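Local coordinates for protein endo-b-1,4-glucanase (Nasutitermes takasagoensis, PDB 1KSD) that probably hydrolyses internal beta-1,4-glucosidic linkages in cellulose and related beta-glucans, as a calcium-binding glycosyl hydrolase of family 9, at residues Arg192-Asp197 and Tyr206-Tyr211; Ala390-Pro395 and Val409-Ala414. All blocks are in the same frame, centred on the assembly; numbering follows the deposited sequence.

Interaction 1 (Arg192-Asp197 and Tyr206-Tyr211); sequences RGKYSD and YASADY. With CA (calcium ion), chain B.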
loop_
_atom_site.group_PDB
_atom_site.type_symbol
_atom_site.label_atom_id
_atom_site.label_comp_id
_atom_site.label_asym_id
_atom_site.label_seq_id
_atom_site.Cartn_x
_atom_site.Cartn_y
_atom_site.Cartn_z
ATOM N N ARG A 192 3.615 -24.040 -0.309
ATOM C CA ARG A 192 4.403 -23.145 -1.157
ATOM C C ARG A 192 3.898 -22.952 -2.588
ATOM O O ARG A 192 3.591 -23.914 -3.293
ATOM C CB ARG A 192 5.857 -23.634 -1.213
ATOM C CG ARG A 192 6.546 -23.785 0.139
ATOM C CD ARG A 192 6.743 -22.447 0.831
ATOM N NE ARG A 192 7.458 -22.569 2.103
ATOM C CZ ARG A 192 8.770 -22.758 2.226
ATOM N NH1 ARG A 192 9.540 -22.851 1.150
ATOM N NH2 ARG A 192 9.315 -22.841 3.432
ATOM N N GLY A 193 3.842 -21.692 -3.014
ATOM C CA GLY A 193 3.395 -21.379 -4.358
ATOM C C GLY A 193 3.092 -19.905 -4.536
ATOM O O GLY A 193 2.891 -19.187 -3.557
ATOM N N LYS A 194 3.073 -19.452 -5.786
ATOM C CA LYS A 194 2.776 -18.057 -6.107
ATOM C C LYS A 194 1.266 -17.934 -6.288
ATOM O O LYS A 194 0.667 -18.685 -7.055
ATOM C CB LYS A 194 3.508 -17.656 -7.391
ATOM C CG LYS A 194 5.020 -17.805 -7.279
ATOM C CD LYS A 194 5.725 -17.743 -8.628
ATOM C CE LYS A 194 5.634 -16.371 -9.250
ATOM N NZ LYS A 194 6.532 -16.242 -10.434
ATOM N N TYR A 195 0.652 -16.987 -5.585
ATOM C CA TYR A 195 -0.796 -16.824 -5.661
ATOM C C TYR A 195 -1.324 -16.561 -7.065
ATOM O O TYR A 195 -2.430 -16.982 -7.394
ATOM C CB TYR A 195 -1.273 -15.702 -4.725
ATOM C CG TYR A 195 -1.371 -14.336 -5.378
ATOM C CD1 TYR A 195 -0.227 -13.596 -5.685
ATOM C CD2 TYR A 195 -2.614 -13.798 -5.718
ATOM C CE1 TYR A 195 -0.319 -12.360 -6.314
ATOM C CE2 TYR A 195 -2.716 -12.563 -6.349
ATOM C CZ TYR A 195 -1.567 -11.849 -6.645
ATOM O OH TYR A 195 -1.665 -10.626 -7.267
ATOM N N SER A 196 -0.539 -15.871 -7.888
ATOM C CA SER A 196 -0.964 -15.549 -9.243
ATOM C C SER A 196 -0.968 -16.747 -10.190
ATOM O O SER A 196 -1.437 -16.643 -11.324
ATOM C CB SER A 196 -0.111 -14.405 -9.810
ATOM O OG SER A 196 1.260 -14.576 -9.509
ATOM N N ASP A 197 -0.441 -17.881 -9.729
ATOM C CA ASP A 197 -0.459 -19.093 -10.541
ATOM C C ASP A 197 -1.756 -19.840 -10.237
ATOM O O ASP A 197 -2.139 -20.764 -10.958
ATOM C CB ASP A 197 0.741 -19.997 -10.232
ATOM C CG ASP A 197 2.039 -19.461 -10.805
ATOM O OD1 ASP A 197 1.990 -18.733 -11.817
ATOM O OD2 ASP A 197 3.109 -19.784 -10.252
ATOM N N TYR A 206 -1.209 -8.030 -11.140
ATOM C CA TYR A 206 -0.310 -8.023 -9.992
ATOM C C TYR A 206 0.371 -9.375 -9.858
ATOM O O TYR A 206 0.243 -10.057 -8.840
ATOM C CB TYR A 206 -1.086 -7.686 -8.713
ATOM C CG TYR A 206 -1.422 -6.214 -8.611
ATOM C CD1 TYR A 206 -0.465 -5.292 -8.192
ATOM C CD2 TYR A 206 -2.678 -5.736 -8.983
ATOM C CE1 TYR A 206 -0.746 -3.930 -8.149
ATOM C CE2 TYR A 206 -2.970 -4.376 -8.947
ATOM C CZ TYR A 206 -1.996 -3.481 -8.527
ATOM O OH TYR A 206 -2.277 -2.137 -8.478
ATOM N N ALA A 207 1.096 -9.765 -10.898
ATOM C CA ALA A 207 1.795 -11.041 -10.873
ATOM C C ALA A 207 2.897 -11.002 -9.826
ATOM O O ALA A 207 3.580 -9.992 -9.664
ATOM C CB ALA A 207 2.388 -11.342 -12.247
ATOM N N SER A 208 3.064 -12.102 -9.104
ATOM C CA SER A 208 4.107 -12.170 -8.090
ATOM C C SER A 208 5.401 -12.637 -8.741
ATOM O O SER A 208 5.401 -13.597 -9.508
ATOM C CB SER A 208 3.713 -13.147 -6.986
ATOM O OG SER A 208 4.791 -13.338 -6.089
ATOM N N ALA A 209 6.502 -11.951 -8.447
ATOM C CA ALA A 209 7.792 -12.329 -9.017
ATOM C C ALA A 209 8.400 -13.488 -8.234
ATOM O O ALA A 209 8.992 -14.397 -8.813
ATOM C CB ALA A 209 8.745 -11.138 -9.004
ATOM N N ASP A 210 8.243 -13.447 -6.916
ATOM C CA ASP A 210 8.794 -14.472 -6.036
ATOM C C ASP A 210 8.058 -14.373 -4.700
ATOM O O ASP A 210 7.764 -13.272 -4.231
ATOM C CB ASP A 210 10.293 -14.209 -5.851
ATOM C CG ASP A 210 11.063 -15.441 -5.410
ATOM O OD1 ASP A 210 12.173 -15.651 -5.944
ATOM O OD2 ASP A 210 10.580 -16.185 -4.532
ATOM N N TYR A 211 7.747 -15.516 -4.094
ATOM C CA TYR A 211 7.032 -15.523 -2.823
ATOM C C TYR A 211 7.953 -15.693 -1.621
ATOM O O TYR A 211 7.533 -15.515 -0.482
ATOM C CB TYR A 211 5.977 -16.641 -2.813
ATOM C CG TYR A 211 6.545 -18.044 -2.922
ATOM C CD1 TYR A 211 7.235 -18.631 -1.858
ATOM C CD2 TYR A 211 6.400 -18.782 -4.096
ATOM C CE1 TYR A 211 7.768 -19.919 -1.964
ATOM C CE2 TYR A 211 6.926 -20.065 -4.211
ATOM C CZ TYR A 211 7.608 -20.626 -3.146
ATOM O OH TYR A 211 8.137 -21.892 -3.268
HETATM CA CA CA B . 7.782 -11.055 -3.417
HETATM O O HOH W 1 9.774 -23.350 -1.457
HETATM O O HOH W 2 5.959 -11.126 -5.060
HETATM O O HOH W 3 9.338 -10.608 -5.256
#

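Interaction 2 (Ala390-Pro395 and Val409-Ala414); sequences ALVGGP and VHNEVA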
loop_
_atom_site.group_PDB
_atom_site.type_symbol
_atom_site.label_atom_id
_atom_site.label_comp_id
_atom_site.label_asym_id
_atom_site.label_seq_id
_atom_site.Cartn_x
_atom_site.Cartn_y
_atom_site.Cartn_z
ATOM N N ALA A 390 -4.248 11.764 -3.417
ATOM C CA ALA A 390 -3.700 10.729 -4.293
ATOM C C ALA A 390 -2.397 11.111 -4.982
ATOM O O ALA A 390 -2.288 12.162 -5.620
ATOM C CB ALA A 390 -4.741 10.315 -5.344
ATOM N N LEU A 391 -1.405 10.234 -4.845
ATOM C CA LEU A 391 -0.099 10.423 -5.464
ATOM C C LEU A 391 -0.155 9.744 -6.831
ATOM O O LEU A 391 -0.384 8.537 -6.912
ATOM C CB LEU A 391 0.985 9.764 -4.606
ATOM C CG LEU A 391 2.421 9.871 -5.122
ATOM C CD1 LEU A 391 2.886 11.322 -5.030
ATOM C CD2 LEU A 391 3.328 8.970 -4.301
ATOM N N VAL A 392 0.033 10.505 -7.904
ATOM C CA VAL A 392 -0.017 9.913 -9.240
ATOM C C VAL A 392 1.305 9.262 -9.634
ATOM O O VAL A 392 2.302 9.359 -8.911
ATOM C CB VAL A 392 -0.394 10.963 -10.327
ATOM C CG1 VAL A 392 -1.767 11.550 -10.030
ATOM C CG2 VAL A 392 0.657 12.065 -10.392
ATOM N N GLY A 393 1.299 8.584 -10.779
ATOM C CA GLY A 393 2.508 7.941 -11.266
ATOM C C GLY A 393 3.630 8.956 -11.301
ATOM O O GLY A 393 4.722 8.714 -10.790
ATOM N N GLY A 394 3.364 10.104 -11.916
ATOM C CA GLY A 394 4.371 11.144 -11.957
ATOM C C GLY A 394 4.982 11.477 -13.300
ATOM O O GLY A 394 4.528 11.011 -14.347
ATOM N N PRO A 395 6.040 12.297 -13.287
ATOM C CA PRO A 395 6.762 12.739 -14.482
ATOM C C PRO A 395 7.682 11.664 -15.041
ATOM O O PRO A 395 7.918 10.639 -14.397
ATOM C CB PRO A 395 7.536 13.946 -13.975
ATOM C CG PRO A 395 7.920 13.504 -12.592
ATOM C CD PRO A 395 6.629 12.890 -12.069
ATOM N N VAL A 409 -0.165 5.731 -17.113
ATOM C CA VAL A 409 1.203 5.575 -16.645
ATOM C C VAL A 409 1.467 6.735 -15.695
ATOM O O VAL A 409 1.720 6.538 -14.509
ATOM C CB VAL A 409 2.232 5.638 -17.799
ATOM C CG1 VAL A 409 3.645 5.704 -17.234
ATOM C CG2 VAL A 409 2.090 4.413 -18.692
ATOM N N HIS A 410 1.369 7.950 -16.222
ATOM C CA HIS A 410 1.622 9.144 -15.433
ATOM C C HIS A 410 0.489 9.544 -14.494
ATOM O O HIS A 410 0.735 10.132 -13.441
ATOM C CB HIS A 410 1.966 10.298 -16.371
ATOM C CG HIS A 410 3.125 10.002 -17.271
ATOM N ND1 HIS A 410 4.393 9.755 -16.789
ATOM C CD2 HIS A 410 3.198 9.860 -18.614
ATOM C CE1 HIS A 410 5.197 9.470 -17.799
ATOM N NE2 HIS A 410 4.496 9.527 -18.917
ATOM N N ASN A 411 -0.747 9.219 -14.859
ATOM C CA ASN A 411 -1.881 9.586 -14.019
ATOM C C ASN A 411 -2.557 8.441 -13.284
ATOM O O ASN A 411 -3.695 8.565 -12.831
ATOM C CB ASN A 411 -2.899 10.386 -14.833
ATOM C CG ASN A 411 -2.704 11.883 -14.673
ATOM O OD1 ASN A 411 -1.635 12.330 -14.253
ATOM N ND2 ASN A 411 -3.727 12.664 -15.003
ATOM N N GLU A 412 -1.850 7.324 -13.158
ATOM C CA GLU A 412 -2.387 6.196 -12.421
ATOM C C GLU A 412 -2.314 6.582 -10.943
ATOM O O GLU A 412 -1.437 7.346 -10.535
ATOM C CB GLU A 412 -1.537 4.941 -12.651
ATOM C CG GLU A 412 -2.071 3.691 -11.955
ATOM C CD GLU A 412 -1.159 2.490 -12.117
ATOM O OE1 GLU A 412 -0.573 2.331 -13.209
ATOM O OE2 GLU A 412 -1.039 1.696 -11.157
ATOM N N VAL A 413 -3.261 6.074 -10.163
ATOM C CA VAL A 413 -3.310 6.291 -8.722
ATOM C C VAL A 413 -3.660 4.912 -8.172
ATOM O O VAL A 413 -4.342 4.141 -8.844
ATOM C CB VAL A 413 -4.400 7.313 -8.318
ATOM C CG1 VAL A 413 -4.010 8.706 -8.796
ATOM C CG2 VAL A 413 -5.738 6.914 -8.908
ATOM N N ALA A 414 -3.185 4.586 -6.974
ATOM C CA ALA A 414 -3.462 3.270 -6.404
ATOM C C ALA A 414 -3.169 3.241 -4.914
ATOM O O ALA A 414 -2.382 4.044 -4.416
ATOM C CB ALA A 414 -2.619 2.205 -7.114
HETATM O O HOH W 4 -2.256 7.013 -5.578
#

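Interaction 1 (Arg192-Asp197 and Tyr206-Tyr211)
Y211 packs its ring against G193, with chi1 at 63° setting CG between the backbone N and the carbonyl carbon. S196 has the same kind of first torsion, 43°, which turns OG to the backbone of S208. The contact lies in the connection between helix 171-190 and helix 212-226 of the (alpha/alpha)6 barrel of family 9, beside the calcium site. G193 N lies over one face of the Y211 ring, offset toward the rim. K194 CG comes to the edge of the same ring, 3.6 Å from Y211 CD2. R192 CB touches Y211 OH at 3.5 Å, and R192 NH1 and Y211 OH also share a water. R192 NE bonds to the carbonyl O of N189. At the other end S208 N gives S196 OG a nearly straight hydrogen bond of 3.1 Å, with an angle of 178° at the hydrogen. Y195 OH donates to Y206 O at 2.5 Å, approaching somewhat out of the carbonyl plane. Two acidic residues link the contact to its surroundings: D150 accepts from S208 OG and Y195 N, and D54 bonds to Y206 OH. The calcium ion is bound by D210 O at 2.4 Å, together with D213, E214 and D254. S208 OG takes a hydrogen bond of 2.7 Å from a water that is itself a calcium ligand.

Interaction 2 (Ala390-Pro395 and Val409-Ala414)
This is a buried contact, made mainly by backbone groups, between two parts of the long loop that runs from helix 374-377 to helix 415-430. One of its segments carries E412, a predicted active-site residue. H410 binds G394 twice, through its backbone O and its ring. Its carbonyl O accepts from G394 N at 3.0 Å, and its ring ND1 donates to G394 O at 2.7 Å. The second bond runs nearly along the C=O axis, but the acceptor is tilted 22° out of the ring plane. CG lies anti to the carbonyl carbon, chi1 -56°, which helps turn ND1 toward G394 O. V409 CG1 lies over one face of the ring. A leucine in place of H410 would probably leave G394 O without its side-chain donor. G393 N makes a weak bond to E412 O. G393 is tightly placed, since a CB there would run into V409 O. V413 CG1 packs on V392 CG1 at 3.8 Å and on A390 CB. N411 bonds through its side chain to Y401 and to D403, the other predicted active-site residue. L391 and P395 lean on helix 324-341, while a water near L391 O accepts from A414 N just before helix 415-430.

Overall arrangement
Following the chain from the N terminus, interaction 1 comes first. It closes a short loop, with eight residues between its segments, in the connection from helix 171-190 to helix 212-226. Interaction 2 follows much later and closes a loop with thirteen residues between its segments, ahead of the C-terminal helix 415-430. The two are in series and neither nest nor cross. The centres of interaction 1 and interaction 2 are about 25 Å apart. The nearest atoms of interaction 1 and interaction 2 are about 5 Å apart, so the two do not touch. Interaction 1 ties the calcium site to helices 149-165 and 229-242. Interaction 2 ties the predicted active-site loop to helix 324-341.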